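Local structure of MdcA (Pseudomonas aeruginosa, 5VIT) at residues G154-R159 against D199-D204; E160-T165 against I205-V210; P430-R435 against G489-G494. The protein is the alpha subunit of malonate decarboxylase, probably the transferase that passes the acyl carrier protein from its acetyl thioester to malonate. All coordinates share one frame; numbering follows the deposited sequence.

Contact 1. Residues G154-R159 against D199-D204; sequences GFVADR and DLPRVD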
ATOM      1  N   GLY A 154     -39.161  28.555  -5.696  1.00 31.96           N
ATOM      2  CA  GLY A 154     -38.329  29.405  -6.533  1.00 31.19           C
ATOM      3  C   GLY A 154     -38.003  30.714  -5.829  1.00 35.53           C
ATOM      4  O   GLY A 154     -38.582  31.019  -4.781  1.00 35.12           O
ATOM      5  N   PHE A 155     -37.072  31.487  -6.386  1.00 34.97           N
ATOM      6  CA  PHE A 155     -36.804  32.828  -5.867  1.00 36.69           C
ATOM      7  C   PHE A 155     -37.865  33.849  -6.318  1.00 38.95           C
ATOM      8  O   PHE A 155     -38.440  34.560  -5.500  1.00 38.16           O
ATOM      9  CB  PHE A 155     -35.421  33.308  -6.294  1.00 34.71           C
ATOM     10  CG  PHE A 155     -34.303  32.776  -5.446  1.00 38.71           C
ATOM     11  CD1 PHE A 155     -33.435  31.805  -5.945  1.00 36.35           C
ATOM     12  CD2 PHE A 155     -34.103  33.256  -4.153  1.00 36.21           C
ATOM     13  CE1 PHE A 155     -32.384  31.308  -5.173  1.00 30.64           C
ATOM     14  CE2 PHE A 155     -33.056  32.764  -3.369  1.00 34.81           C
ATOM     15  CZ  PHE A 155     -32.197  31.786  -3.889  1.00 38.31           C
ATOM     16  N   VAL A 156     -38.125  33.914  -7.623  1.00 35.88           N
ATOM     17  CA  VAL A 156     -38.991  34.946  -8.177  1.00 33.85           C
ATOM     18  C   VAL A 156     -39.971  34.377  -9.195  1.00 35.17           C
ATOM     19  O   VAL A 156     -39.592  33.546 -10.019  1.00 37.17           O
ATOM     20  CB  VAL A 156     -38.165  36.064  -8.872  1.00 35.03           C
ATOM     21  CG1 VAL A 156     -39.064  37.219  -9.295  1.00 35.59           C
ATOM     22  CG2 VAL A 156     -37.047  36.574  -7.961  1.00 32.58           C
ATOM     23  N   ALA A 157     -41.222  34.834  -9.145  1.00 36.71           N
ATOM     24  CA  ALA A 157     -42.196  34.569 -10.209  1.00 36.72           C
ATOM     25  C   ALA A 157     -42.810  35.861 -10.749  1.00 41.60           C
ATOM     26  O   ALA A 157     -42.876  36.868 -10.042  1.00 45.60           O
ATOM     27  CB  ALA A 157     -43.286  33.649  -9.713  1.00 30.98           C
ATOM     28  N   ASP A 158     -43.241  35.851 -12.006  1.00 41.74           N
ATOM     29  CA  ASP A 158     -44.115  36.919 -12.482  1.00 42.85           C
ATOM     30  C   ASP A 158     -45.580  36.465 -12.323  1.00 44.96           C
ATOM     31  O   ASP A 158     -45.847  35.316 -11.931  1.00 40.82           O
ATOM     32  CB  ASP A 158     -43.788  37.319 -13.933  1.00 40.92           C
ATOM     33  CG  ASP A 158     -44.015  36.189 -14.936  1.00 45.90           C
ATOM     34  OD1 ASP A 158     -44.742  35.220 -14.613  1.00 39.40           O
ATOM     35  OD2 ASP A 158     -43.465  36.284 -16.060  1.00 38.39           O
ATOM     36  N   ARG A 159     -46.521  37.352 -12.628  1.00 44.86           N
ATOM     37  CA  ARG A 159     -47.936  37.082 -12.369  1.00 50.86           C
ATOM     38  C   ARG A 159     -48.461  35.914 -13.209  1.00 46.75           C
ATOM     39  O   ARG A 159     -49.459  35.298 -12.844  1.00 45.76           O
ATOM     40  CB  ARG A 159     -48.789  38.338 -12.630  1.00 56.79           C
ATOM     41  CG  ARG A 159     -48.266  39.635 -12.017  1.00 61.81           C
ATOM     42  CD  ARG A 159     -48.479  39.684 -10.512  1.00 62.15           C
ATOM     43  NE  ARG A 159     -49.884  39.543 -10.135  1.00 69.80           N
ATOM     44  CZ  ARG A 159     -50.317  39.453  -8.875  1.00 70.30           C
ATOM     45  NH1 ARG A 159     -49.452  39.490  -7.863  1.00 62.76           N
ATOM     46  NH2 ARG A 159     -51.616  39.318  -8.626  1.00 59.09           N
ATOM     47  N   ASP A 199     -38.697  42.076 -14.863  1.00 52.36           N
ATOM     48  CA  ASP A 199     -37.851  42.065 -13.668  1.00 49.52           C
ATOM     49  C   ASP A 199     -37.482  40.646 -13.218  1.00 53.37           C
ATOM     50  O   ASP A 199     -36.727  40.465 -12.252  1.00 47.29           O
ATOM     51  CB  ASP A 199     -38.532  42.809 -12.516  1.00 53.48           C
ATOM     52  CG  ASP A 199     -38.681  44.300 -12.787  1.00 54.17           C
ATOM     53  OD1 ASP A 199     -37.944  44.835 -13.646  1.00 52.94           O
ATOM     54  OD2 ASP A 199     -39.531  44.934 -12.132  1.00 54.99           O
ATOM     55  N   LEU A 200     -38.022  39.648 -13.913  1.00 50.80           N
ATOM     56  CA  LEU A 200     -37.621  38.264 -13.708  1.00 46.29           C
ATOM     57  C   LEU A 200     -36.219  38.078 -14.264  1.00 39.80           C
ATOM     58  O   LEU A 200     -35.999  38.276 -15.456  1.00 48.64           O
ATOM     59  CB  LEU A 200     -38.598  37.308 -14.388  1.00 44.16           C
ATOM     60  CG  LEU A 200     -38.639  35.929 -13.742  1.00 43.21           C
ATOM     61  CD1 LEU A 200     -39.506  35.987 -12.518  1.00 40.83           C
ATOM     62  CD2 LEU A 200     -39.147  34.875 -14.727  1.00 41.51           C
ATOM     63  N   PRO A 201     -35.257  37.713 -13.402  1.00 36.15           N
ATOM     64  CA  PRO A 201     -33.860  37.714 -13.849  1.00 38.42           C
ATOM     65  C   PRO A 201     -33.593  36.665 -14.932  1.00 38.26           C
ATOM     66  O   PRO A 201     -32.754  36.896 -15.798  1.00 31.21           O
ATOM     67  CB  PRO A 201     -33.064  37.428 -12.563  1.00 37.84           C
ATOM     68  CG  PRO A 201     -34.027  36.994 -11.563  1.00 41.39           C
ATOM     69  CD  PRO A 201     -35.396  37.432 -11.961  1.00 38.88           C
ATOM     70  N   ARG A 202     -34.330  35.559 -14.907  1.00 35.89           N
ATOM     71  CA  ARG A 202     -34.223  34.520 -15.929  1.00 34.17           C
ATOM     72  C   ARG A 202     -35.445  33.621 -15.794  1.00 37.25           C
ATOM     73  O   ARG A 202     -36.054  33.557 -14.720  1.00 36.10           O
ATOM     74  CB  ARG A 202     -32.912  33.734 -15.758  1.00 38.91           C
ATOM     75  CG  ARG A 202     -32.767  32.451 -16.555  1.00 39.21           C
ATOM     76  CD  ARG A 202     -32.086  31.347 -15.721  1.00 39.10           C
ATOM     77  NE  ARG A 202     -30.808  31.788 -15.192  1.00 41.03           N
ATOM     78  CZ  ARG A 202     -30.100  31.170 -14.242  1.00 37.85           C
ATOM     79  NH1 ARG A 202     -30.514  30.037 -13.685  1.00 31.20           N
ATOM     80  NH2 ARG A 202     -28.954  31.705 -13.849  1.00 36.57           N
ATOM     81  N   VAL A 203     -35.841  32.950 -16.869  1.00 32.68           N
ATOM     82  CA  VAL A 203     -36.853  31.917 -16.719  1.00 36.84           C
ATOM     83  C   VAL A 203     -36.171  30.548 -16.580  1.00 38.45           C
ATOM     84  O   VAL A 203     -35.357  30.159 -17.424  1.00 41.94           O
ATOM     85  CB  VAL A 203     -37.847  31.908 -17.899  1.00 41.99           C
ATOM     86  CG1 VAL A 203     -38.883  30.802 -17.697  1.00 34.48           C
ATOM     87  CG2 VAL A 203     -38.536  33.272 -18.026  1.00 26.02           C
ATOM     88  N   ASP A 204     -36.473  29.835 -15.498  1.00 36.75           N
ATOM     89  CA  ASP A 204     -35.953  28.473 -15.315  1.00 39.09           C
ATOM     90  C   ASP A 204     -37.071  27.462 -15.556  1.00 40.24           C
ATOM     91  O   ASP A 204     -36.847  26.413 -16.167  1.00 36.03           O
ATOM     92  CB  ASP A 204     -35.358  28.274 -13.913  1.00 30.46           C
ATOM     93  CG  ASP A 204     -34.038  29.028 -13.711  1.00 34.77           C
ATOM     94  OD1 ASP A 204     -33.989  29.912 -12.830  1.00 36.81           O
ATOM     95  OD2 ASP A 204     -33.049  28.737 -14.416  1.00 32.15           O
TER
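Val156 and Leu200 meet through a single methyl on each side, CG1 of the valine against CD1 of the leucine at 3.5 Å, closer than two methyls normally sit. The two side chains run antiparallel past each other rather than meeting head-on. Val156 points its CB toward the loop 199-204, and with CG1 anti to the backbone N (chi1 -173°) that branch lies beside its own carbonyl carbon, where the leucine methyl arrives. Leu200 starts off to one side, but its CD1 swings in over the strand and touches backbone as well: it lies 3.5 Å from Val156 O and also meets Ala157 C and Asp158 N. Pro201 adds a looser flank, its CD 4.4 Å from Val156 CB. Asp158 also turns its CB toward the loop, but its carboxylate is engaged elsewhere, OD2 accepting from Asn162 ND2. Farther along the loop, Arg202 NH1 donates to Asp204 OD2 at 2.9 Å, almost in the guanidinium plane and on the syn lone pair. That salt bridge is extended by Arg338 at the same oxygen and by Asp334 at the arginine. Next to the contact lies the classic bulge where Phe155 and Val156 both face Tyr164. No hydrogen bond joins the two segments, so the fit of one leucine methyl against a valine methyl and strand backbone, rather than any polar pairing, holds the loop here.

Contact 2. Residues E160-T165 against I205-V210; sequences EGNVYT and IPASWV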
ATOM      1  N   GLU A 160     -47.779  35.618 -14.321  1.00 50.03           N
ATOM      2  CA  GLU A 160     -48.203  34.581 -15.269  1.00 51.81           C
ATOM      3  C   GLU A 160     -47.649  33.183 -14.979  1.00 49.99           C
ATOM      4  O   GLU A 160     -48.093  32.198 -15.570  1.00 48.26           O
ATOM      5  CB  GLU A 160     -47.819  34.973 -16.696  1.00 51.79           C
ATOM      6  CG  GLU A 160     -48.918  35.709 -17.456  1.00 64.52           C
ATOM      7  CD  GLU A 160     -50.163  34.848 -17.739  1.00 79.35           C
ATOM      8  OE1 GLU A 160     -50.212  33.659 -17.335  1.00 77.29           O
ATOM      9  OE2 GLU A 160     -51.115  35.382 -18.356  1.00 86.72           O
ATOM     10  N   GLY A 161     -46.685  33.090 -14.070  1.00 48.19           N
ATOM     11  CA  GLY A 161     -46.194  31.789 -13.655  1.00 44.95           C
ATOM     12  C   GLY A 161     -44.763  31.431 -14.031  1.00 40.79           C
ATOM     13  O   GLY A 161     -44.285  30.365 -13.637  1.00 42.02           O
ATOM     14  N   ASN A 162     -44.075  32.287 -14.784  1.00 35.77           N
ATOM     15  CA  ASN A 162     -42.664  32.042 -15.052  1.00 37.70           C
ATOM     16  C   ASN A 162     -41.927  32.159 -13.739  1.00 43.19           C
ATOM     17  O   ASN A 162     -42.223  33.056 -12.939  1.00 39.79           O
ATOM     18  CB  ASN A 162     -42.080  33.014 -16.073  1.00 36.11           C
ATOM     19  CG  ASN A 162     -42.782  32.949 -17.403  1.00 41.67           C
ATOM     20  OD1 ASN A 162     -42.620  31.988 -18.153  1.00 41.00           O
ATOM     21  ND2 ASN A 162     -43.568  33.982 -17.713  1.00 40.85           N
ATOM     22  N   VAL A 163     -40.994  31.235 -13.513  1.00 38.29           N
ATOM     23  CA  VAL A 163     -40.287  31.140 -12.243  1.00 35.76           C
ATOM     24  C   VAL A 163     -38.788  31.172 -12.464  1.00 35.06           C
ATOM     25  O   VAL A 163     -38.260  30.478 -13.347  1.00 33.17           O
ATOM     26  CB  VAL A 163     -40.653  29.847 -11.470  1.00 38.72           C
ATOM     27  CG1 VAL A 163     -39.782  29.701 -10.215  1.00 33.92           C
ATOM     28  CG2 VAL A 163     -42.121  29.838 -11.107  1.00 31.66           C
ATOM     29  N   TYR A 164     -38.116  31.997 -11.664  1.00 31.33           N
ATOM     30  CA  TYR A 164     -36.665  32.005 -11.591  1.00 32.51           C
ATOM     31  C   TYR A 164     -36.215  31.208 -10.364  1.00 33.21           C
ATOM     32  O   TYR A 164     -36.653  31.475  -9.243  1.00 35.92           O
ATOM     33  CB  TYR A 164     -36.140  33.440 -11.539  1.00 37.19           C
ATOM     34  CG  TYR A 164     -34.685  33.565 -11.140  1.00 38.48           C
ATOM     35  CD1 TYR A 164     -33.663  33.228 -12.024  1.00 34.34           C
ATOM     36  CD2 TYR A 164     -34.333  34.035  -9.881  1.00 38.22           C
ATOM     37  CE1 TYR A 164     -32.325  33.358 -11.660  1.00 33.88           C
ATOM     38  CE2 TYR A 164     -33.002  34.167  -9.510  1.00 36.47           C
ATOM     39  CZ  TYR A 164     -32.004  33.828 -10.397  1.00 37.21           C
ATOM     40  OH  TYR A 164     -30.689  33.956 -10.012  1.00 36.76           O
ATOM     41  N   THR A 165     -35.355  30.219 -10.584  1.00 32.66           N
ATOM     42  CA  THR A 165     -34.852  29.401  -9.493  1.00 31.72           C
ATOM     43  C   THR A 165     -33.367  29.593  -9.268  1.00 31.54           C
ATOM     44  O   THR A 165     -32.855  29.191  -8.230  1.00 34.20           O
ATOM     45  CB  THR A 165     -35.097  27.897  -9.724  1.00 33.75           C
ATOM     46  OG1 THR A 165     -34.639  27.531 -11.032  1.00 32.35           O
ATOM     47  CG2 THR A 165     -36.565  27.546  -9.564  1.00 31.85           C
ATOM     48  N   ILE A 205     -38.261  27.783 -15.048  1.00 35.64           N
ATOM     49  CA  ILE A 205     -39.468  26.991 -15.282  1.00 37.74           C
ATOM     50  C   ILE A 205     -40.500  27.891 -15.964  1.00 37.86           C
ATOM     51  O   ILE A 205     -40.962  28.867 -15.366  1.00 37.33           O
ATOM     52  CB  ILE A 205     -40.056  26.399 -13.968  1.00 39.67           C
ATOM     53  CG1 ILE A 205     -39.164  25.276 -13.427  1.00 39.07           C
ATOM     54  CG2 ILE A 205     -41.434  25.800 -14.203  1.00 30.83           C
ATOM     55  CD1 ILE A 205     -38.030  25.762 -12.613  1.00 39.12           C
ATOM     56  N   PRO A 206     -40.841  27.587 -17.233  1.00 37.34           N
ATOM     57  CA  PRO A 206     -41.774  28.426 -18.000  1.00 37.78           C
ATOM     58  C   PRO A 206     -43.191  28.405 -17.415  1.00 38.45           C
ATOM     59  O   PRO A 206     -43.562  27.441 -16.753  1.00 35.84           O
ATOM     60  CB  PRO A 206     -41.736  27.802 -19.398  1.00 35.52           C
ATOM     61  CG  PRO A 206     -40.451  27.023 -19.434  1.00 37.94           C
ATOM     62  CD  PRO A 206     -40.307  26.487 -18.052  1.00 36.77           C
ATOM     63  N   ALA A 207     -43.950  29.476 -17.641  1.00 38.35           N
ATOM     64  CA  ALA A 207     -45.296  29.628 -17.076  1.00 36.35           C
ATOM     65  C   ALA A 207     -46.216  28.460 -17.423  1.00 37.25           C
ATOM     66  O   ALA A 207     -47.056  28.072 -16.610  1.00 40.46           O
ATOM     67  CB  ALA A 207     -45.912  30.950 -17.551  1.00 40.70           C
ATOM     68  N   SER A 208     -46.032  27.901 -18.622  1.00 40.36           N
ATOM     69  CA  SER A 208     -46.819  26.771 -19.139  1.00 41.60           C
ATOM     70  C   SER A 208     -46.805  25.564 -18.202  1.00 43.27           C
ATOM     71  O   SER A 208     -47.797  24.843 -18.081  1.00 45.90           O
ATOM     72  CB  SER A 208     -46.291  26.336 -20.507  1.00 37.40           C
ATOM     73  OG  SER A 208     -45.754  27.437 -21.228  1.00 49.64           O
ATOM     74  N   TRP A 209     -45.675  25.352 -17.537  1.00 38.41           N
ATOM     75  CA  TRP A 209     -45.497  24.203 -16.656  1.00 34.85           C
ATOM     76  C   TRP A 209     -46.113  24.412 -15.271  1.00 36.25           C
ATOM     77  O   TRP A 209     -46.245  23.465 -14.485  1.00 35.48           O
ATOM     78  CB  TRP A 209     -44.010  23.891 -16.469  1.00 36.90           C
ATOM     79  CG  TRP A 209     -43.199  23.731 -17.722  1.00 38.66           C
ATOM     80  CD1 TRP A 209     -43.553  24.084 -18.990  1.00 34.56           C
ATOM     81  CD2 TRP A 209     -41.886  23.153 -17.815  1.00 37.19           C
ATOM     82  NE1 TRP A 209     -42.537  23.781 -19.865  1.00 37.74           N
ATOM     83  CE2 TRP A 209     -41.503  23.204 -19.171  1.00 35.80           C
ATOM     84  CE3 TRP A 209     -40.996  22.615 -16.879  1.00 31.53           C
ATOM     85  CZ2 TRP A 209     -40.262  22.734 -19.624  1.00 37.21           C
ATOM     86  CZ3 TRP A 209     -39.762  22.153 -17.322  1.00 35.86           C
ATOM     87  CH2 TRP A 209     -39.408  22.214 -18.691  1.00 35.91           C
ATOM     88  N   VAL A 210     -46.454  25.660 -14.962  1.00 36.12           N
ATOM     89  CA  VAL A 210     -46.832  26.046 -13.602  1.00 37.16           C
ATOM     90  C   VAL A 210     -48.330  26.350 -13.506  1.00 36.63           C
ATOM     91  O   VAL A 210     -48.892  26.980 -14.394  1.00 37.95           O
ATOM     92  CB  VAL A 210     -46.006  27.276 -13.137  1.00 38.99           C
ATOM     93  CG1 VAL A 210     -46.574  27.874 -11.852  1.00 34.02           C
ATOM     94  CG2 VAL A 210     -44.545  26.884 -12.952  1.00 37.61           C
TER
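Val163 and Ile205 form a single antiparallel bridge, a hydrogen-bonded pair with CA atoms 5.2 Å apart. Val163 N donates to Ile205 O at 3.0 Å, and Ile205 N returns a bond to Val163 O at 3.2 Å with a nearly straight N-H...O angle of 173°. Beyond the bridge the chains stay close, Asn162 CA 4.1 Å from Ala207 CA, where the 3-10 segment 207-209 begins. A side-chain bond continues the pairing here: Ala207 N donates to Asn162 OD1 at 2.9 Å, reaching the amide oxygen from above its carbonyl plane and bent, at 143°. The same amide donates through ND2 to Asp158 OD2, so both of its ends are held. Ala207 CB sits close to Glu160 O, at 3.2 Å, with the backbone of Gly161 passing alongside. Val210 lays CB and both methyls against Gly161 O, and its CG2 also approaches Val163 CG2. At the other end Ile205 CG1, anti to the carbonyl carbon (chi1 -71°), carries CD1 to Thr165 CG2 at 3.8 Å, the two side chains crossing at about a right angle. Thr165 OG1 is hydrogen-bonded to Thr169 OG1. Val163 and Val210 both pack on Val188 of strand 185-190, while Ile205 reaches Thr172 and Trp209 lies on helix 172-180; the bridge thus joins the edge strand 163-164 to the loop leading into strand 212-215 of the large parallel sheet.

Contact 3. Residues P430-R435 against G489-G494; sequences PTFVER and GISPIG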
ATOM      1  N   PRO A 430     -16.099  -0.116  14.856  1.00 31.79           N
ATOM      2  CA  PRO A 430     -15.251  -0.310  13.672  1.00 33.06           C
ATOM      3  C   PRO A 430     -16.028   0.007  12.389  1.00 30.48           C
ATOM      4  O   PRO A 430     -17.244  -0.156  12.377  1.00 28.85           O
ATOM      5  CB  PRO A 430     -14.880  -1.790  13.748  1.00 30.95           C
ATOM      6  CG  PRO A 430     -16.076  -2.417  14.484  1.00 25.83           C
ATOM      7  CD  PRO A 430     -16.488  -1.391  15.487  1.00 27.83           C
ATOM      8  N   THR A 431     -15.343   0.462  11.342  1.00 26.80           N
ATOM      9  CA  THR A 431     -15.994   0.659  10.041  1.00 26.65           C
ATOM     10  C   THR A 431     -16.165  -0.672   9.313  1.00 26.52           C
ATOM     11  O   THR A 431     -17.190  -0.929   8.680  1.00 26.33           O
ATOM     12  CB  THR A 431     -15.196   1.616   9.161  1.00 23.42           C
ATOM     13  OG1 THR A 431     -15.130   2.890   9.818  1.00 24.15           O
ATOM     14  CG2 THR A 431     -15.854   1.774   7.782  1.00 25.62           C
ATOM     15  N   PHE A 432     -15.175  -1.546   9.441  1.00 24.76           N
ATOM     16  CA  PHE A 432     -15.223  -2.790   8.690  1.00 28.39           C
ATOM     17  C   PHE A 432     -15.728  -3.916   9.567  1.00 25.21           C
ATOM     18  O   PHE A 432     -15.074  -4.314  10.535  1.00 27.19           O
ATOM     19  CB  PHE A 432     -13.852  -3.116   8.107  1.00 26.67           C
ATOM     20  CG  PHE A 432     -13.359  -2.103   7.093  1.00 23.90           C
ATOM     21  CD1 PHE A 432     -12.766  -0.913   7.509  1.00 21.02           C
ATOM     22  CD2 PHE A 432     -13.436  -2.371   5.731  1.00 22.87           C
ATOM     23  CE1 PHE A 432     -12.284   0.012   6.573  1.00 24.27           C
ATOM     24  CE2 PHE A 432     -12.955  -1.454   4.794  1.00 23.67           C
ATOM     25  CZ  PHE A 432     -12.387  -0.256   5.216  1.00 21.99           C
ATOM     26  N   VAL A 433     -16.914  -4.409   9.229  1.00 27.34           N
ATOM     27  CA  VAL A 433     -17.634  -5.363  10.079  1.00 27.94           C
ATOM     28  C   VAL A 433     -17.853  -6.695   9.359  1.00 30.20           C
ATOM     29  O   VAL A 433     -17.825  -6.756   8.127  1.00 21.97           O
ATOM     30  CB  VAL A 433     -19.001  -4.799  10.509  1.00 27.76           C
ATOM     31  CG1 VAL A 433     -18.825  -3.538  11.339  1.00 25.47           C
ATOM     32  CG2 VAL A 433     -19.844  -4.497   9.276  1.00 27.90           C
ATOM     33  N   GLU A 434     -18.075  -7.755  10.131  1.00 28.22           N
ATOM     34  CA  GLU A 434     -18.369  -9.072   9.562  1.00 29.44           C
ATOM     35  C   GLU A 434     -19.741  -9.126   8.883  1.00 27.34           C
ATOM     36  O   GLU A 434     -19.931  -9.889   7.945  1.00 35.61           O
ATOM     37  CB  GLU A 434     -18.250 -10.135  10.666  1.00 33.02           C
ATOM     38  CG  GLU A 434     -16.941  -9.941  11.427  1.00 39.57           C
ATOM     39  CD  GLU A 434     -16.658 -10.984  12.475  1.00 47.11           C
ATOM     40  OE1 GLU A 434     -16.088 -12.041  12.127  1.00 49.22           O
ATOM     41  OE2 GLU A 434     -16.980 -10.723  13.655  1.00 49.65           O
ATOM     42  N   ARG A 435     -20.676  -8.299   9.343  1.00 26.97           N
ATOM     43  CA  ARG A 435     -22.024  -8.196   8.757  1.00 31.99           C
ATOM     44  C   ARG A 435     -22.560  -6.775   8.859  1.00 29.07           C
ATOM     45  O   ARG A 435     -22.562  -6.181   9.936  1.00 30.04           O
ATOM     46  CB  ARG A 435     -23.019  -9.144   9.448  1.00 38.44           C
ATOM     47  CG  ARG A 435     -23.129 -10.537   8.847  1.00 46.06           C
ATOM     48  CD  ARG A 435     -23.960 -11.461   9.756  1.00 54.88           C
ATOM     49  NE  ARG A 435     -25.235 -10.840  10.128  1.00 60.49           N
ATOM     50  CZ  ARG A 435     -26.408 -11.088   9.544  1.00 55.95           C
ATOM     51  NH1 ARG A 435     -26.500 -11.968   8.547  1.00 47.34           N
ATOM     52  NH2 ARG A 435     -27.496 -10.451   9.966  1.00 47.96           N
ATOM     53  N   GLY A 489      -7.169  -2.464   9.122  1.00 19.80           N
ATOM     54  CA  GLY A 489      -6.616  -2.207  10.443  1.00 23.76           C
ATOM     55  C   GLY A 489      -6.908  -3.280  11.491  1.00 28.19           C
ATOM     56  O   GLY A 489      -6.785  -4.473  11.228  1.00 26.49           O
ATOM     57  N   ILE A 490      -7.295  -2.850  12.688  1.00 24.85           N
ATOM     58  CA  ILE A 490      -7.579  -3.777  13.771  1.00 26.07           C
ATOM     59  C   ILE A 490      -9.087  -3.898  14.006  1.00 26.89           C
ATOM     60  O   ILE A 490      -9.531  -4.257  15.097  1.00 26.97           O
ATOM     61  CB  ILE A 490      -6.866  -3.347  15.067  1.00 29.35           C
ATOM     62  CG1 ILE A 490      -7.375  -1.983  15.524  1.00 27.77           C
ATOM     63  CG2 ILE A 490      -5.335  -3.322  14.851  1.00 23.29           C
ATOM     64  CD1 ILE A 490      -6.707  -1.483  16.784  1.00 32.89           C
ATOM     65  N   SER A 491      -9.859  -3.585  12.965  1.00 22.89           N
ATOM     66  CA  SER A 491     -11.287  -3.893  12.890  1.00 24.29           C
ATOM     67  C   SER A 491     -11.474  -5.408  12.838  1.00 24.24           C
ATOM     68  O   SER A 491     -10.520  -6.128  12.523  1.00 25.12           O
ATOM     69  CB  SER A 491     -11.913  -3.252  11.634  1.00 25.46           C
ATOM     70  OG  SER A 491     -11.359  -3.847  10.471  1.00 22.19           O
ATOM     71  N   PRO A 492     -12.694  -5.902  13.118  1.00 21.17           N
ATOM     72  CA  PRO A 492     -12.866  -7.360  13.024  1.00 23.88           C
ATOM     73  C   PRO A 492     -12.449  -7.926  11.654  1.00 22.23           C
ATOM     74  O   PRO A 492     -11.866  -8.994  11.602  1.00 24.08           O
ATOM     75  CB  PRO A 492     -14.372  -7.553  13.264  1.00 23.70           C
ATOM     76  CG  PRO A 492     -14.802  -6.317  14.045  1.00 20.76           C
ATOM     77  CD  PRO A 492     -13.922  -5.211  13.572  1.00 21.67           C
ATOM     78  N   ILE A 493     -12.744  -7.218  10.570  1.00 22.06           N
ATOM     79  CA  ILE A 493     -12.254  -7.593   9.245  1.00 22.34           C
ATOM     80  C   ILE A 493     -10.698  -7.521   9.149  1.00 25.38           C
ATOM     81  O   ILE A 493     -10.026  -8.444   8.649  1.00 25.02           O
ATOM     82  CB  ILE A 493     -12.931  -6.696   8.170  1.00 24.86           C
ATOM     83  CG1 ILE A 493     -14.440  -6.994   8.122  1.00 22.46           C
ATOM     84  CG2 ILE A 493     -12.268  -6.846   6.797  1.00 20.83           C
ATOM     85  CD1 ILE A 493     -14.776  -8.476   7.873  1.00 20.26           C
ATOM     86  N   GLY A 494     -10.118  -6.446   9.669  1.00 25.48           N
ATOM     87  CA  GLY A 494      -8.671  -6.304   9.643  1.00 20.57           C
ATOM     88  C   GLY A 494      -7.929  -7.349  10.451  1.00 23.42           C
ATOM     89  O   GLY A 494      -6.793  -7.704  10.111  1.00 25.29           O
TER
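Phe432 places its ring anti to the carbonyl carbon (chi1 -64°), so that the ring leads away from the loop 489-494 and CB does much of the touching, 3.5 Å from Ser491 OG and 3.7 Å from Ile493 CB. Ser491 turns that OG between its backbone N and carbonyl carbon (chi1 65°), where it accepts from Gly494 N at 3.0 Å in an ST motif and donates to Ala488 O. Ser491 CB itself lies 3.5 Å from Phe432 O. CG1 of Ile493 lies along the backbone of the weakly bonded strand, 3.4 Å from Val433 O, and CD1 continues beside the same carbonyl toward Glu434 CA. Two prolines meet at the other end, crossing at about a right angle, with Pro430 CB 3.6 Å from Pro492 CD. The same CD also touches Phe432 O. Glu434 CG lies 4.0 Å from Pro492 CB, the two side chains crossing at a slant, while OE1 of the glutamate forms a salt bridge with Arg496. No hydrogen bond crosses between the segments, and the contact rests on apolar packing against side chains and the carbonyls of the strand. Strand 432-433 is the edge of a small sheet beside strand 361-363; the Phe432 ring reaches Val462 and Thr464 of strand 461-464 and shares Ile484 of helix 477-486 with Ile493. The loop 489-494 leads on from that helix and faces MdcC, whose Arg61 donates to Gly494 O.

Overall arrangement
Contacts 1 and 2 are consecutive parts of one arrangement, with centres 7 Å apart. Strands 156-158 and 163-164 are antiparallel neighbours, and the single loop running from 199 to 210 packs first on one and then pairs with the other. They touch directly: Asp204 OD1 lies 2.6 Å from Thr165 N, Val156 O lies 2.7 Å from Tyr164 N, both probable hydrogen bonds, and Pro201 packs on the Tyr164 ring. Contact 3 is separate, its centre about 52 Å from the centres of contacts 1 and 2, with nearest atoms about 36 Å apart, on the opposite side of the chain's centre. It borders the MdcC subunit, whereas no other chain of the assembly touches contacts 1 and 2.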